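Local structure of lipoxygenase (Cyanothece sp., 5EK8) at residues Y282-E287 with Q312-D317; S276-N281 with L290-A295; K343-T348 with L589-G594. The protein is a non-heme iron 9R-lipoxygenase with a PLAT domain that probably inserts molecular oxygen into polyunsaturated fatty acid substrates. All blocks are in the same frame, centred on the assembly; numbering follows the deposited sequence.

Interaction 1: Y282-E287 with Q312-D317; sequences YEKDTE and QSRYPD. With NA (sodium ion), chain C.
A loop and a strand end of the lipoxygenase fold are tied by a pair of cationic side chains bound to main-chain carbonyls: Arg314 reaches from 312-317 to Tyr282, and Lys284 reaches back from 282-287 to Pro316. The first segment belongs to the connection between strands 272-277 and 291-300; the second runs from the end of strand 303-313 into the turn after it. Arg314 NH2 donates to Tyr282 O at 2.8 Å, an almost straight bond with an N-H...O angle of 166°, and the carbonyl oxygen lies close to the guanidinium plane, at its edge. Other corners of the same group are also occupied, NE by Ser318 O and NH1 by Trp279 O, which together fix the rotation of the guanidinium. Bends at chi2 and chi3 bring the Arg314 guanidinium alongside the Tyr282 carbonyl.

Lys284 starts with CG anti to the backbone N and then turns twice, at chi3 (73°) and chi4 (60°), which brings its amine round to the carbonyls. Its NZ donates to Pro316 O across the contact at 3.2 Å, tilted from the plane of that carbonyl, and to Asp285 O in its own loop at 3.0 Å; His288 O is a further acceptor. The two side chains run alongside each other but head opposite ways, Lys284 CD coming to 4.2 Å from Arg314 CB, while Lys284 NZ and Arg314 NE remain 6.4 Å apart. This surround of carbonyl oxygens would offset the two like charges. Asp285, next along the loop, points to another cation: its OD1 binds the sodium ion at 2.5 Å, in a site completed by the carbonyl oxygens of Val414, Gly417 and Leu419.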
# COMPACT_ATOMS: atom_id res chain seq x y z
N TYR A 282 -19.92 1.74 13.81
CA TYR A 282 -19.90 2.32 12.46
C TYR A 282 -21.26 2.61 11.85
O TYR A 282 -22.26 1.97 12.18
CB TYR A 282 -19.10 1.40 11.54
CG TYR A 282 -17.80 0.97 12.17
CD1 TYR A 282 -16.76 1.88 12.34
CD2 TYR A 282 -17.62 -0.33 12.63
CE1 TYR A 282 -15.58 1.51 12.94
CE2 TYR A 282 -16.43 -0.71 13.23
CZ TYR A 282 -15.41 0.21 13.38
OH TYR A 282 -14.22 -0.16 13.98
N GLU A 283 -21.29 3.59 10.96
CA GLU A 283 -22.51 4.00 10.30
C GLU A 283 -22.84 3.10 9.10
O GLU A 283 -22.07 3.00 8.15
CB GLU A 283 -22.40 5.46 9.84
CG GLU A 283 -23.71 6.06 9.38
CD GLU A 283 -23.53 7.43 8.76
OE1 GLU A 283 -22.37 7.83 8.52
OE2 GLU A 283 -24.55 8.11 8.51
N LYS A 284 -23.99 2.44 9.17
CA LYS A 284 -24.47 1.61 8.08
C LYS A 284 -25.04 2.49 6.98
O LYS A 284 -25.66 3.51 7.28
CB LYS A 284 -25.54 0.62 8.58
CG LYS A 284 -25.92 -0.44 7.57
CD LYS A 284 -26.86 -1.48 8.16
CE LYS A 284 -28.25 -0.92 8.36
NZ LYS A 284 -28.86 -0.45 7.09
N ASP A 285 -24.84 2.10 5.72
CA ASP A 285 -25.50 2.80 4.62
C ASP A 285 -26.94 2.32 4.54
O ASP A 285 -27.34 1.43 5.28
CB ASP A 285 -24.75 2.60 3.28
CG ASP A 285 -24.77 1.15 2.77
OD1 ASP A 285 -23.67 0.60 2.54
OD2 ASP A 285 -25.86 0.57 2.56
N THR A 286 -27.72 2.91 3.64
CA THR A 286 -29.14 2.60 3.57
C THR A 286 -29.46 1.32 2.78
O THR A 286 -30.52 0.73 2.96
CB THR A 286 -29.93 3.76 2.96
OG1 THR A 286 -29.44 4.02 1.64
CG2 THR A 286 -29.79 5.01 3.81
N GLU A 287 -28.54 0.90 1.92
CA GLU A 287 -28.81 -0.22 1.02
C GLU A 287 -28.54 -1.59 1.66
O GLU A 287 -29.39 -2.48 1.64
CB GLU A 287 -27.99 -0.10 -0.27
CG GLU A 287 -28.19 1.20 -1.04
CD GLU A 287 -27.19 2.28 -0.67
OE1 GLU A 287 -25.97 1.98 -0.62
OE2 GLU A 287 -27.62 3.43 -0.43
N GLN A 312 -25.83 -11.33 14.75
CA GLN A 312 -26.71 -10.33 15.32
C GLN A 312 -26.77 -9.12 14.39
O GLN A 312 -25.79 -8.41 14.21
CB GLN A 312 -26.24 -9.92 16.71
CG GLN A 312 -27.24 -9.08 17.46
CD GLN A 312 -26.83 -8.80 18.88
OE1 GLN A 312 -27.67 -8.72 19.76
NE2 GLN A 312 -25.52 -8.66 19.11
N SER A 313 -27.94 -8.89 13.79
CA SER A 313 -28.03 -7.93 12.69
C SER A 313 -28.68 -6.61 13.07
O SER A 313 -29.56 -6.54 13.94
CB SER A 313 -28.80 -8.56 11.53
OG SER A 313 -28.20 -9.78 11.12
N ARG A 314 -28.23 -5.55 12.41
CA ARG A 314 -28.88 -4.25 12.47
C ARG A 314 -30.25 -4.34 11.80
O ARG A 314 -30.41 -5.06 10.82
CB ARG A 314 -28.04 -3.19 11.77
CG ARG A 314 -26.63 -3.08 12.31
CD ARG A 314 -26.55 -2.05 13.42
NE ARG A 314 -26.27 -0.72 12.89
CZ ARG A 314 -25.08 -0.14 12.91
NH1 ARG A 314 -24.04 -0.78 13.46
NH2 ARG A 314 -24.92 1.07 12.39
N TYR A 315 -31.22 -3.62 12.34
CA TYR A 315 -32.46 -3.39 11.61
C TYR A 315 -32.08 -2.57 10.38
O TYR A 315 -31.04 -1.91 10.38
CB TYR A 315 -33.50 -2.66 12.46
CG TYR A 315 -34.04 -3.47 13.62
CD1 TYR A 315 -35.19 -4.24 13.49
CD2 TYR A 315 -33.39 -3.46 14.85
CE1 TYR A 315 -35.68 -4.98 14.55
CE2 TYR A 315 -33.88 -4.20 15.92
CZ TYR A 315 -35.02 -4.96 15.76
OH TYR A 315 -35.51 -5.70 16.82
N PRO A 316 -32.90 -2.63 9.32
CA PRO A 316 -32.62 -1.77 8.17
C PRO A 316 -32.56 -0.30 8.58
O PRO A 316 -31.77 0.47 8.03
CB PRO A 316 -33.79 -2.04 7.22
CG PRO A 316 -34.24 -3.41 7.58
CD PRO A 316 -34.03 -3.55 9.06
N ASP A 317 -33.39 0.07 9.56
CA ASP A 317 -33.40 1.40 10.17
C ASP A 317 -32.10 1.79 10.86
O ASP A 317 -31.66 2.94 10.77
CB ASP A 317 -34.54 1.51 11.18
CG ASP A 317 -35.83 1.99 10.57
OD1 ASP A 317 -36.90 1.75 11.17
OD2 ASP A 317 -35.78 2.61 9.48
NA NA C . -21.91 1.81 1.16

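Interaction 2: S276-N281 with L290-A295; sequences SFIWDN and LHNVEA
Asn292 joins strand 291-300 to the segment that runs on from strand 272-277, where two antiparallel neighbours of the sheet part company. Its CB lies 3.9 Å from Phe277 O and packs on Ile278 CG1, and the amide beyond it is used at both ends. OD1 accepts the backbone N of Trp279 at 2.7 Å, with an N-H...O angle of 169°, from a donor tilted off the plane of the amide carbonyl; ND2 donates to Asp280 OD2 at 2.8 Å. That carboxylate oxygen is in the amide plane, but the carboxylate itself is turned steeply against the amide, and ND2 comes to the syn side of OD2, well out of the carboxylate plane. A side chain thus continues the linkage beyond the regular pairing, which ends with Phe277 and Val293, a hydrogen-bonded pair in which Phe277 N to Val293 O (2.9 Å) is the straighter bond and the return bond is weak.

Trp279 reaches the same strand by its ring. Leu290 CD2 lies over one face as a CH-pi contact, 3.7 Å from the centroid of the five-membered ring, while His291 O approaches the indole edge and takes a weak bond from NE1. On the face of the sheet carrying Ser276 and Glu294, the carboxylate of Glu294 also has salt bridges to Lys274 and Arg328. Glu294 OE2 receives Ser276 OG at 2.7 Å on its anti lone pair, the one directed away from OE1.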
# COMPACT_ATOMS: atom_id res chain seq x y z
N SER A 276 -14.35 -12.46 15.85
CA SER A 276 -15.45 -11.54 16.04
C SER A 276 -15.40 -10.39 15.05
O SER A 276 -14.36 -9.74 14.88
CB SER A 276 -15.45 -10.98 17.46
OG SER A 276 -15.45 -12.02 18.43
N PHE A 277 -16.53 -10.14 14.41
CA PHE A 277 -16.70 -8.92 13.64
C PHE A 277 -17.93 -8.19 14.14
O PHE A 277 -19.07 -8.62 13.92
CB PHE A 277 -16.80 -9.23 12.15
CG PHE A 277 -15.55 -9.81 11.57
CD1 PHE A 277 -14.36 -9.09 11.57
CD2 PHE A 277 -15.55 -11.09 11.02
CE1 PHE A 277 -13.21 -9.62 11.04
CE2 PHE A 277 -14.39 -11.63 10.49
CZ PHE A 277 -13.22 -10.90 10.50
N ILE A 278 -17.70 -7.08 14.84
CA ILE A 278 -18.76 -6.26 15.41
C ILE A 278 -18.69 -4.83 14.87
O ILE A 278 -17.64 -4.20 14.90
CB ILE A 278 -18.70 -6.23 16.95
CG1 ILE A 278 -19.20 -7.55 17.54
CG2 ILE A 278 -19.53 -5.09 17.50
CD1 ILE A 278 -18.11 -8.55 17.81
N TRP A 279 -19.82 -4.34 14.38
CA TRP A 279 -19.86 -3.08 13.66
C TRP A 279 -20.65 -2.00 14.40
O TRP A 279 -21.04 -0.99 13.80
CB TRP A 279 -20.46 -3.29 12.26
CG TRP A 279 -19.89 -4.50 11.57
CD1 TRP A 279 -20.34 -5.78 11.66
CD2 TRP A 279 -18.76 -4.53 10.69
NE1 TRP A 279 -19.56 -6.62 10.89
CE2 TRP A 279 -18.59 -5.87 10.28
CE3 TRP A 279 -17.88 -3.55 10.21
CZ2 TRP A 279 -17.57 -6.26 9.42
CZ3 TRP A 279 -16.87 -3.95 9.35
CH2 TRP A 279 -16.72 -5.28 8.96
N ASP A 280 -20.86 -2.21 15.69
CA ASP A 280 -21.64 -1.27 16.51
C ASP A 280 -21.07 0.15 16.45
O ASP A 280 -21.79 1.13 16.66
CB ASP A 280 -21.70 -1.74 17.96
CG ASP A 280 -22.44 -3.05 18.11
OD1 ASP A 280 -22.18 -3.77 19.10
OD2 ASP A 280 -23.26 -3.37 17.23
N ASN A 281 -19.78 0.25 16.14
CA ASN A 281 -19.07 1.53 16.09
C ASN A 281 -19.29 2.34 14.81
O ASN A 281 -18.89 3.50 14.74
CB ASN A 281 -17.57 1.27 16.24
CG ASN A 281 -16.96 2.05 17.37
OD1 ASN A 281 -17.62 2.36 18.36
ND2 ASN A 281 -15.69 2.39 17.22
N LEU A 290 -26.06 -5.10 7.91
CA LEU A 290 -24.87 -5.18 8.74
C LEU A 290 -25.00 -6.31 9.74
O LEU A 290 -26.02 -6.43 10.42
CB LEU A 290 -24.63 -3.86 9.48
CG LEU A 290 -23.37 -3.05 9.15
CD1 LEU A 290 -23.17 -1.97 10.19
CD2 LEU A 290 -22.16 -3.95 9.05
N HIS A 291 -23.96 -7.14 9.86
CA HIS A 291 -24.03 -8.28 10.76
C HIS A 291 -22.86 -8.36 11.73
O HIS A 291 -21.70 -8.50 11.33
CB HIS A 291 -24.12 -9.58 9.96
CG HIS A 291 -25.22 -9.59 8.95
ND1 HIS A 291 -26.54 -9.80 9.28
CD2 HIS A 291 -25.19 -9.42 7.60
CE1 HIS A 291 -27.28 -9.75 8.19
NE2 HIS A 291 -26.48 -9.52 7.16
N ASN A 292 -23.17 -8.28 13.02
CA ASN A 292 -22.21 -8.65 14.04
C ASN A 292 -22.11 -10.17 14.05
O ASN A 292 -22.96 -10.85 14.61
CB ASN A 292 -22.63 -8.13 15.42
CG ASN A 292 -22.59 -6.62 15.51
OD1 ASN A 292 -21.92 -5.95 14.74
ND2 ASN A 292 -23.33 -6.07 16.47
N VAL A 293 -21.08 -10.69 13.39
CA VAL A 293 -20.94 -12.14 13.27
C VAL A 293 -19.74 -12.66 14.03
O VAL A 293 -18.65 -12.07 13.99
CB VAL A 293 -20.84 -12.59 11.79
CG1 VAL A 293 -22.15 -12.37 11.09
CG2 VAL A 293 -19.73 -11.84 11.07
N GLU A 294 -19.94 -13.75 14.75
CA GLU A 294 -18.86 -14.35 15.50
C GLU A 294 -18.79 -15.84 15.20
O GLU A 294 -19.77 -16.56 15.35
CB GLU A 294 -19.05 -14.10 17.00
CG GLU A 294 -19.17 -12.63 17.35
CD GLU A 294 -19.08 -12.35 18.84
OE1 GLU A 294 -20.15 -12.34 19.50
OE2 GLU A 294 -17.96 -12.15 19.34
N ALA A 295 -17.62 -16.29 14.74
CA ALA A 295 -17.46 -17.70 14.39
C ALA A 295 -16.63 -18.40 15.44
O ALA A 295 -15.57 -17.93 15.81
CB ALA A 295 -16.82 -17.85 13.02

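Interaction 3: K343-T348 with L589-G594; sequences KRIFRT and LALRNG
The guanidinium of Arg344 has a methyl group over one face: Leu591 CD2 lies 3.7 Å from its NH2. Leaving the helix opposite its own backbone N (chi1 -178°) and running straight, the arginine carries its flat end from helix 337-377 to the loop 589-594. The guanidinium of Arg347 instead turns away to Tyr586 O, to which its NE donates.

Leu591 is the residue that carries the contact, pointing its side chain at the helix. Besides the arginine, it meets Ile345, whose CG1 is 3.9 Å from CD1 of the leucine, and Thr348, whose CG2 is 4.0 Å from its CG. The three partners, two adjacent residues and one a turn further on, lie on one side of the helix, so a single branched side chain touches them with CG and both methyls. Thr348 presents its methyl to the leucine, while its OG1 lies near Ile345 O within the helix, a hydrogen bond whose short length is doubtful. The loop is held in turn by Asp289, which accepts from Gly594 N.

Further along, the same helix supplies His359 and His364 to the iron. The side chain of Leu589 is about 13 Å from the bound iron(II) ion. On its other sides 343-348 packs on Val293 and Ala295 of strand 291-300, on Ile311 of strand 303-313, and on Phe250 of helix 247-256.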
# COMPACT_ATOMS: atom_id res chain seq x y z
N LYS A 343 -22.41 -19.11 7.10
CA LYS A 343 -21.02 -19.15 6.64
C LYS A 343 -20.76 -18.10 5.56
O LYS A 343 -19.70 -17.46 5.55
CB LYS A 343 -20.67 -20.55 6.12
CG LYS A 343 -20.25 -21.52 7.21
CD LYS A 343 -19.85 -22.87 6.63
CE LYS A 343 -21.02 -23.54 5.94
NZ LYS A 343 -20.73 -24.96 5.59
N ARG A 344 -21.72 -17.92 4.67
CA ARG A 344 -21.58 -16.89 3.64
C ARG A 344 -21.54 -15.48 4.26
O ARG A 344 -20.71 -14.64 3.87
CB ARG A 344 -22.70 -16.99 2.62
CG ARG A 344 -22.58 -15.99 1.48
CD ARG A 344 -23.73 -16.16 0.51
NE ARG A 344 -23.81 -15.09 -0.47
CZ ARG A 344 -24.91 -14.81 -1.17
NH1 ARG A 344 -26.01 -15.52 -0.97
NH2 ARG A 344 -24.91 -13.83 -2.05
N ILE A 345 -22.44 -15.23 5.20
CA ILE A 345 -22.49 -13.93 5.89
C ILE A 345 -21.16 -13.62 6.58
O ILE A 345 -20.60 -12.52 6.42
CB ILE A 345 -23.63 -13.88 6.93
CG1 ILE A 345 -24.99 -13.86 6.22
CG2 ILE A 345 -23.49 -12.65 7.81
CD1 ILE A 345 -26.16 -13.68 7.16
N PHE A 346 -20.64 -14.59 7.32
CA PHE A 346 -19.32 -14.47 7.91
C PHE A 346 -18.29 -14.13 6.84
O PHE A 346 -17.47 -13.23 7.03
CB PHE A 346 -18.90 -15.75 8.62
CG PHE A 346 -17.55 -15.64 9.29
CD1 PHE A 346 -17.45 -15.15 10.58
CD2 PHE A 346 -16.40 -16.01 8.63
CE1 PHE A 346 -16.22 -15.04 11.20
CE2 PHE A 346 -15.16 -15.90 9.25
CZ PHE A 346 -15.07 -15.42 10.53
N ARG A 347 -18.33 -14.86 5.73
CA ARG A 347 -17.38 -14.63 4.64
C ARG A 347 -17.39 -13.18 4.15
O ARG A 347 -16.34 -12.60 3.87
CB ARG A 347 -17.67 -15.56 3.46
CG ARG A 347 -16.99 -16.90 3.54
CD ARG A 347 -16.98 -17.57 2.19
NE ARG A 347 -18.32 -17.87 1.69
CZ ARG A 347 -19.01 -18.96 2.00
NH1 ARG A 347 -18.47 -19.87 2.81
NH2 ARG A 347 -20.22 -19.15 1.50
N THR A 348 -18.59 -12.61 4.05
CA THR A 348 -18.72 -11.25 3.55
C THR A 348 -18.21 -10.23 4.57
O THR A 348 -17.54 -9.25 4.21
CB THR A 348 -20.18 -10.92 3.21
OG1 THR A 348 -21.00 -11.14 4.36
CG2 THR A 348 -20.66 -11.79 2.06
N LEU A 589 -18.80 -7.90 -0.76
CA LEU A 589 -18.44 -6.93 0.27
C LEU A 589 -19.63 -6.61 1.16
O LEU A 589 -19.48 -5.95 2.19
CB LEU A 589 -17.88 -5.66 -0.36
CG LEU A 589 -16.53 -5.82 -1.06
CD1 LEU A 589 -16.16 -4.57 -1.85
CD2 LEU A 589 -15.45 -6.14 -0.05
N ALA A 590 -20.80 -7.11 0.77
CA ALA A 590 -22.03 -6.91 1.54
C ALA A 590 -23.18 -7.76 1.01
O ALA A 590 -23.09 -8.34 -0.07
CB ALA A 590 -22.43 -5.43 1.53
N LEU A 591 -24.25 -7.84 1.79
CA LEU A 591 -25.48 -8.51 1.37
C LEU A 591 -26.68 -7.59 1.58
O LEU A 591 -26.56 -6.53 2.21
CB LEU A 591 -25.67 -9.82 2.13
CG LEU A 591 -24.58 -10.89 1.96
CD1 LEU A 591 -24.93 -12.15 2.75
CD2 LEU A 591 -24.38 -11.24 0.49
N ARG A 592 -27.84 -7.98 1.05
CA ARG A 592 -29.01 -7.11 1.08
C ARG A 592 -30.28 -7.83 1.51
O ARG A 592 -30.33 -9.06 1.55
CB ARG A 592 -29.23 -6.46 -0.29
CG ARG A 592 -28.04 -5.68 -0.81
CD ARG A 592 -28.34 -4.90 -2.09
NE ARG A 592 -28.59 -5.76 -3.24
CZ ARG A 592 -29.77 -5.87 -3.84
NH1 ARG A 592 -30.81 -5.17 -3.39
NH2 ARG A 592 -29.92 -6.66 -4.89
N ASN A 593 -31.30 -7.04 1.84
CA ASN A 593 -32.67 -7.52 2.07
C ASN A 593 -32.83 -8.70 3.02
O ASN A 593 -33.69 -9.55 2.81
CB ASN A 593 -33.31 -7.87 0.72
CG ASN A 593 -33.42 -6.67 -0.19
OD1 ASN A 593 -33.00 -6.71 -1.35
ND2 ASN A 593 -33.98 -5.58 0.32
N GLY A 594 -32.01 -8.74 4.06
CA GLY A 594 -32.11 -9.78 5.07
C GLY A 594 -30.92 -10.70 5.07
O GLY A 594 -30.66 -11.39 6.06

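In the fold
Interactions 1 and 2 hold the same sheet, in which strands 291-300 and 303-313 are neighbours: Ser313 is linked to His291, and Gln312 O to Asn292 N. Interaction 1 is the most open, with exposed residues at its turn, and works through charged groups on loop carbonyls. Interaction 2 is buried and mixes backbone pairing with amide, carboxylate and indole contacts at a strand end. Interaction 3 is also buried but rests on van der Waals packing of Leu591 against a helix, including a guanidinium face. That helix covers the sheet of interaction 2, where Val293 meets Ile345 and Ala295 meets Phe346, whereas interactions 1 and 3 touch only lightly, through Glu287 and Arg592.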